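Local atomic coordinates of galactan 1,3-beta-galactosidase (Phanerochaete chrysosporium, PDB entry 7BYS), a protein that probably hydrolyses the beta-1,3-linked galactan backbone of arabinogalactans from its chain end and carries a calcium-binding carbohydrate-binding module. Residues W9-T12 with A13-I17; S219-A222 with G223-A227; S263-G266 with S267-Y270. All blocks are in the same frame, centred on the assembly; numbering follows the deposited sequence.

Interaction 1 (W9-T12 with A13-I17); sequences WTDT and AGNTI
Ala13 meets Asp11 twice. Its backbone N makes a weak, bent bond to Asp11 OD1, and its CB lies 3.3 Å from that same oxygen. Gly14 N returns to Asp11 O at 2.9 Å, closing a type I turn; the positive phi of Gly14 (82°) makes it the glycine of a G1 bulge, so the stretch is a 3:5 hairpin. Asn15 holds Asp11 through both its own N and O: the O accepts from Asp11 N at 2.8 Å, while the N gives a 3.0 Å bond to Asp11 OD1 from above the carboxylate plane. That reach depends on the aspartate CG sitting between its own N and carbonyl carbon (chi1 62°). Thr16 and Thr10 form a single bridge, backbone to backbone, and the Thr16 CA-H points at Trp9 O, 3.4 Å from CA. Ile17 N completes the pairing with a nearly straight 2.9 Å bond to Trp9 O, its CD1 4.1 Å from Trp9 CB. Two waters donate to Asp11 OD2, one shared with Thr16 O, the other with Asn15 ND2. One good N-H (Asn15), one weak (Ala13), these waters and the touching Arg61 would probably stabilise the buried carboxylate as an anion.

Interaction 2 (S219-A222 with G223-A227); sequences SSLA and GPWSA
Trp225 turns the pyrrole edge of its indole to the carbonyl of Leu221, and NE1 donates to Leu221 O at 3.2 Å. The bond is bent: NE1 comes from above the carbonyl plane, while the oxygen sits at the indole edge, tilted a little from the ring plane. Trp225 has CG beside its own backbone N (chi1 -70°), and the ring is turned roughly perpendicular to the plane of CA, CB and CG (chi2 93°), which swings the NE1 edge back along the chain. Leu221 lies alongside and points the same way; its CD2 touches the six-membered ring at CZ2, 4.0 Å away. Ser220 O meets the ring obliquely, 4.2 Å from Trp225 CZ2. The indole combines one polar and one apolar contact with a single residue four positions earlier. These residues form the connection between strands 214-218 and 229-230 in one blade of the five-bladed beta-propeller characteristic of family 43 glycosidases. The chain reverses through a type I turn from Ser220 to Gly223, closed by Gly223 N on Ser220 O at 3.0 Å. An ST turn overlaps it: Ser220 OG accepts from Ala222 N at 3.0 Å, with the hydroxyl swung wide of its backbone N (chi1 149°). Gly223 has a positive phi, and a CB there would run into Ala222 O; a cis peptide then leads into Pro224. A water links the residues flanking the turn, accepting from Ser219 N at 2.9 Å and donating to Pro224 O at 2.8 Å. Further into the blade, Tyr198 and Ile191 touch both Leu221 and Trp225, and Leu200 adds to the apolar surroundings of the indole, while Ser226 OG takes a hydrogen bond from Ser217 N.

Interaction 3 (S263-G266 with S267-Y270); sequences SLLG and SSRY
Leu264 and Ser267 lean to one side of a short 3-10 turn, Leu265 and Ser268 to the other. The turn brings the chain into strand 269-276 of a blade of the five-bladed beta-propeller. Two i to i+3 bonds hold it: Ser267 N on Leu264 O at 2.9 Å and Ser268 N on Leu265 O at 3.0 Å. The two leucines, neighbours in sequence, send their CB atoms in nearly opposite directions. On the first side, Leu264 has CG anti to its backbone N (chi1 -159°), which brings the CD2 branch alongside Ser267, 3.6 Å from OG; this is a van der Waals contact of a methyl with a hydroxyl. On the second side, the CB bonds of Leu265 and Ser268 run almost parallel. Ser268 has OG beside its own N (chi1 -58°), and the hydroxyl folds back to donate to Leu265 O at 2.8 Å. That oxygen therefore holds two donors of one residue, N and OG, both coming from the same face of its carbonyl plane, the hydroxyl lying closer to the plane than the amide. Ser268 OG also takes a hydrogen bond from Arg261 N, so this buried hydroxyl is used as both donor and acceptor. With an alanine here, Leu265 O would probably keep just the backbone N-H of the pair, and Arg261 N would be likely to lose its acceptor. Gly266 between the two sides is tied to Asn41 OD1 through its N and to Gln18 NE2 through its O, while the Leu265 side chain touches Trp208. That leucine side chain lies about 8 Å from that of Glu81, which binds galactose in another structure of this protein. At the meeting of the second pair, the CD2 methyl of Leu265 rests 3.9 Å from Ser268 OG.

In the fold
From the N terminus, interaction 1 comes first, closing a hairpin in the loop before strand 22-27. Interaction 2 follows much later, reversing the chain between strands 214-218 and 229-230, and interaction 3 last, turning it from the loop after strand 252-259 into strand 269-276. All three are local and in series; none nests within or crosses another. Interaction 2 stands apart, its centre about 39 Å from that of interaction 1 and on the opposite side of the chain's centre. Interactions 1 and 3 touch: Tyr270 OH lies 2.6 Å from Ile17 O, a probable hydrogen bond, and Trp9 CZ2 packs against Tyr270 O, tying the N-terminal loop to strand 269-276.

Interaction 1 (W9-T12 with A13-I17)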
loop_
_atom_site.group_PDB
_atom_site.type_symbol
_atom_site.label_atom_id
_atom_site.label_comp_id
_atom_site.label_asym_id
_atom_site.label_seq_id
_atom_site.Cartn_x
_atom_site.Cartn_y
_atom_site.Cartn_z
ATOM N N TRP A 9 9.563 1.794 6.373
ATOM C CA TRP A 9 9.720 3.232 6.196
ATOM C C TRP A 9 9.639 3.928 7.540
ATOM O O TRP A 9 8.764 3.630 8.357
ATOM C CB TRP A 9 8.591 3.806 5.348
ATOM C CG TRP A 9 8.520 3.335 3.952
ATOM C CD1 TRP A 9 9.333 2.430 3.341
ATOM C CD2 TRP A 9 7.566 3.749 2.971
ATOM N NE1 TRP A 9 8.936 2.241 2.039
ATOM C CE2 TRP A 9 7.858 3.047 1.786
ATOM C CE3 TRP A 9 6.505 4.661 2.974
ATOM C CZ2 TRP A 9 7.120 3.216 0.611
ATOM C CZ3 TRP A 9 5.763 4.820 1.814
ATOM C CH2 TRP A 9 6.080 4.105 0.642
ATOM N N THR A 10 10.537 4.881 7.749
ATOM C CA THR A 10 10.614 5.595 9.011
ATOM C C THR A 10 10.308 7.067 8.791
ATOM O O THR A 10 10.559 7.625 7.715
ATOM C CB THR A 10 11.994 5.444 9.675
ATOM O OG1 THR A 10 13.010 5.972 8.815
ATOM C CG2 THR A 10 12.274 3.979 9.972
ATOM N N ASP A 11 9.742 7.675 9.826
ATOM C CA ASP A 11 9.496 9.109 9.834
ATOM C C ASP A 11 10.791 9.859 10.144
ATOM O O ASP A 11 11.860 9.258 10.298
ATOM C CB ASP A 11 8.346 9.448 10.788
ATOM C CG ASP A 11 8.624 9.075 12.235
ATOM O OD1 ASP A 11 9.809 8.918 12.612
ATOM O OD2 ASP A 11 7.659 8.948 13.017
ATOM N N THR A 12 10.701 11.190 10.255
ATOM C CA THR A 12 11.896 11.989 10.517
ATOM C C THR A 12 12.520 11.673 11.873
ATOM O O THR A 12 13.699 11.975 12.086
ATOM C CB THR A 12 11.588 13.486 10.386
ATOM O OG1 THR A 12 10.493 13.818 11.245
ATOM C CG2 THR A 12 11.254 13.841 8.939
ATOM N N ALA A 13 11.765 11.066 12.784
ATOM C CA ALA A 13 12.291 10.637 14.071
ATOM C C ALA A 13 12.980 9.280 14.008
ATOM O O ALA A 13 13.591 8.867 15.002
ATOM C CB ALA A 13 11.162 10.563 15.100
ATOM N N GLY A 14 12.911 8.589 12.872
ATOM C CA GLY A 14 13.433 7.240 12.749
ATOM C C GLY A 14 12.514 6.152 13.250
ATOM O O GLY A 14 12.941 4.998 13.335
ATOM N N ASN A 15 11.271 6.478 13.578
ATOM C CA ASN A 15 10.287 5.496 13.994
ATOM C C ASN A 15 9.510 5.021 12.776
ATOM O O ASN A 15 9.261 5.781 11.838
ATOM C CB ASN A 15 9.309 6.116 14.988
ATOM C CG ASN A 15 9.970 6.472 16.299
ATOM O OD1 ASN A 15 10.735 5.676 16.845
ATOM N ND2 ASN A 15 9.677 7.666 16.813
ATOM N N THR A 16 9.141 3.746 12.789
ATOM C CA THR A 16 8.360 3.192 11.690
ATOM C C THR A 16 7.037 3.943 11.538
ATOM O O THR A 16 6.337 4.204 12.522
ATOM C CB THR A 16 8.104 1.706 11.934
ATOM O OG1 THR A 16 9.340 1.068 12.283
ATOM C CG2 THR A 16 7.544 1.051 10.678
ATOM N N ILE A 17 6.721 4.335 10.303
ATOM C CA ILE A 17 5.476 5.049 10.039
ATOM C C ILE A 17 4.300 4.125 10.317
ATOM O O ILE A 17 4.301 2.957 9.899
ATOM C CB ILE A 17 5.462 5.550 8.588
ATOM C CG1 ILE A 17 6.514 6.648 8.416
ATOM C CG2 ILE A 17 4.065 6.063 8.201
ATOM C CD1 ILE A 17 6.739 7.068 6.987
HETATM O O HOH W 1 5.892 6.889 13.309
HETATM O O HOH W 2 7.601 9.309 15.567
HETATM O O HOH W 3 8.661 12.290 12.870
#

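Interaction 2 (S219-A222 with G223-A227)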
loop_
_atom_site.group_PDB
_atom_site.type_symbol
_atom_site.label_atom_id
_atom_site.label_comp_id
_atom_site.label_asym_id
_atom_site.label_seq_id
_atom_site.Cartn_x
_atom_site.Cartn_y
_atom_site.Cartn_z
ATOM N N SER A 219 -17.093 9.225 -17.264
ATOM C CA SER A 219 -17.102 10.678 -17.440
ATOM C C SER A 219 -17.932 11.395 -16.385
ATOM O O SER A 219 -17.879 12.628 -16.295
ATOM C CB SER A 219 -17.606 11.053 -18.837
ATOM O OG SER A 219 -18.977 10.738 -18.979
ATOM N N SER A 220 -18.686 10.655 -15.583
ATOM C CA SER A 220 -19.463 11.202 -14.485
ATOM C C SER A 220 -19.432 10.187 -13.351
ATOM O O SER A 220 -19.327 8.983 -13.589
ATOM C CB SER A 220 -20.916 11.480 -14.924
ATOM O OG SER A 220 -21.826 11.321 -13.849
ATOM N N LEU A 221 -19.515 10.671 -12.114
ATOM C CA LEU A 221 -19.541 9.742 -10.990
ATOM C C LEU A 221 -20.764 8.840 -11.014
ATOM O O LEU A 221 -20.734 7.757 -10.419
ATOM C CB LEU A 221 -19.423 10.493 -9.670
ATOM C CG LEU A 221 -18.003 11.052 -9.620
ATOM C CD1 LEU A 221 -17.926 12.251 -8.726
ATOM C CD2 LEU A 221 -17.018 9.963 -9.191
ATOM N N ALA A 222 -21.828 9.253 -11.701
ATOM C CA ALA A 222 -23.020 8.424 -11.848
ATOM C C ALA A 222 -22.823 7.272 -12.820
ATOM O O ALA A 222 -23.714 6.418 -12.929
ATOM C CB ALA A 222 -24.198 9.279 -12.330
ATOM N N GLY A 223 -21.688 7.216 -13.512
ATOM C CA GLY A 223 -21.486 6.243 -14.556
ATOM C C GLY A 223 -21.944 6.771 -15.900
ATOM O O GLY A 223 -22.299 7.945 -16.039
ATOM N N PRO A 224 -21.952 5.908 -16.922
ATOM C CA PRO A 224 -21.620 4.487 -16.803
ATOM C C PRO A 224 -20.130 4.238 -16.610
ATOM O O PRO A 224 -19.287 4.882 -17.235
ATOM C CB PRO A 224 -22.098 3.901 -18.137
ATOM C CG PRO A 224 -22.019 5.024 -19.082
ATOM C CD PRO A 224 -22.342 6.270 -18.296
ATOM N N TRP A 225 -19.828 3.305 -15.721
ATOM C CA TRP A 225 -18.451 2.933 -15.449
ATOM C C TRP A 225 -18.025 1.794 -16.365
ATOM O O TRP A 225 -18.789 0.852 -16.605
ATOM C CB TRP A 225 -18.317 2.495 -13.995
ATOM C CG TRP A 225 -18.451 3.626 -13.024
ATOM C CD1 TRP A 225 -19.597 4.051 -12.400
ATOM C CD2 TRP A 225 -17.401 4.482 -12.570
ATOM N NE1 TRP A 225 -19.317 5.126 -11.584
ATOM C CE2 TRP A 225 -17.976 5.402 -11.667
ATOM C CE3 TRP A 225 -16.029 4.558 -12.833
ATOM C CZ2 TRP A 225 -17.229 6.390 -11.035
ATOM C CZ3 TRP A 225 -15.291 5.547 -12.206
ATOM C CH2 TRP A 225 -15.893 6.441 -11.306
ATOM N N SER A 226 -16.787 1.865 -16.842
ATOM C CA SER A 226 -16.262 0.770 -17.642
ATOM C C SER A 226 -16.174 -0.505 -16.806
ATOM O O SER A 226 -16.190 -0.478 -15.572
ATOM C CB SER A 226 -14.897 1.149 -18.204
ATOM O OG SER A 226 -13.970 1.389 -17.149
ATOM N N ALA A 227 -16.102 -1.635 -17.500
ATOM C CA ALA A 227 -15.920 -2.914 -16.833
ATOM C C ALA A 227 -14.512 -3.018 -16.258
ATOM O O ALA A 227 -13.542 -2.516 -16.828
ATOM C CB ALA A 227 -16.143 -4.051 -17.827
HETATM O O HOH W 4 -19.093 7.441 -18.313
#

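Interaction 3 (S263-G266 with S267-Y270)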
loop_
_atom_site.group_PDB
_atom_site.type_symbol
_atom_site.label_atom_id
_atom_site.label_comp_id
_atom_site.label_asym_id
_atom_site.label_seq_id
_atom_site.Cartn_x
_atom_site.Cartn_y
_atom_site.Cartn_z
ATOM N N SER A 263 -0.473 -11.410 11.118
ATOM C CA SER A 263 0.191 -11.889 12.326
ATOM C C SER A 263 1.137 -10.864 12.942
ATOM O O SER A 263 1.646 -11.096 14.044
ATOM C CB SER A 263 0.948 -13.190 12.050
ATOM O OG SER A 263 1.571 -13.161 10.779
ATOM N N LEU A 264 1.379 -9.738 12.273
ATOM C CA LEU A 264 2.272 -8.700 12.760
ATOM C C LEU A 264 1.812 -7.395 12.108
ATOM O O LEU A 264 2.510 -6.793 11.276
ATOM C CB LEU A 264 3.726 -9.025 12.417
ATOM C CG LEU A 264 4.803 -8.339 13.257
ATOM C CD1 LEU A 264 4.734 -8.774 14.715
ATOM C CD2 LEU A 264 6.180 -8.618 12.675
ATOM N N LEU A 265 0.612 -6.955 12.503
ATOM C CA LEU A 265 -0.076 -5.882 11.784
ATOM C C LEU A 265 0.715 -4.587 11.784
ATOM O O LEU A 265 0.656 -3.827 10.810
ATOM C CB LEU A 265 -1.455 -5.626 12.388
ATOM C CG LEU A 265 -2.570 -6.502 11.826
ATOM C CD1 LEU A 265 -3.834 -6.373 12.681
ATOM C CD2 LEU A 265 -2.855 -6.222 10.345
ATOM N N GLY A 266 1.442 -4.300 12.864
ATOM C CA GLY A 266 2.218 -3.079 12.906
ATOM C C GLY A 266 3.355 -3.048 11.928
ATOM O O GLY A 266 3.916 -1.973 11.690
ATOM N N SER A 267 3.702 -4.195 11.355
ATOM C CA SER A 267 4.726 -4.284 10.331
ATOM C C SER A 267 4.137 -4.428 8.935
ATOM O O SER A 267 4.872 -4.725 7.987
ATOM C CB SER A 267 5.697 -5.424 10.652
ATOM O OG SER A 267 6.389 -5.143 11.865
ATOM N N SER A 268 2.830 -4.217 8.784
ATOM C CA SER A 268 2.265 -4.110 7.445
ATOM C C SER A 268 2.972 -2.988 6.690
ATOM O O SER A 268 3.254 -1.926 7.251
ATOM C CB SER A 268 0.761 -3.821 7.515
ATOM O OG SER A 268 0.066 -4.837 8.233
ATOM N N ARG A 269 3.279 -3.236 5.415
ATOM C CA ARG A 269 4.157 -2.361 4.649
ATOM C C ARG A 269 3.349 -1.458 3.725
ATOM O O ARG A 269 2.143 -1.639 3.530
ATOM C CB ARG A 269 5.201 -3.170 3.850
ATOM C CG ARG A 269 6.189 -3.988 4.711
ATOM C CD ARG A 269 6.840 -3.159 5.816
ATOM N NE ARG A 269 7.859 -3.929 6.540
ATOM C CZ ARG A 269 8.239 -3.679 7.785
ATOM N NH1 ARG A 269 7.697 -2.688 8.466
ATOM N NH2 ARG A 269 9.169 -4.447 8.358
ATOM N N TYR A 270 4.032 -0.459 3.172
ATOM C CA TYR A 270 3.435 0.520 2.281
ATOM C C TYR A 270 3.967 0.245 0.885
ATOM O O TYR A 270 5.185 0.277 0.660
ATOM C CB TYR A 270 3.791 1.931 2.758
ATOM C CG TYR A 270 3.397 2.123 4.206
ATOM C CD1 TYR A 270 2.058 2.177 4.582
ATOM C CD2 TYR A 270 4.366 2.212 5.206
ATOM C CE1 TYR A 270 1.690 2.320 5.903
ATOM C CE2 TYR A 270 4.005 2.346 6.544
ATOM C CZ TYR A 270 2.669 2.406 6.885
ATOM O OH TYR A 270 2.303 2.535 8.216
#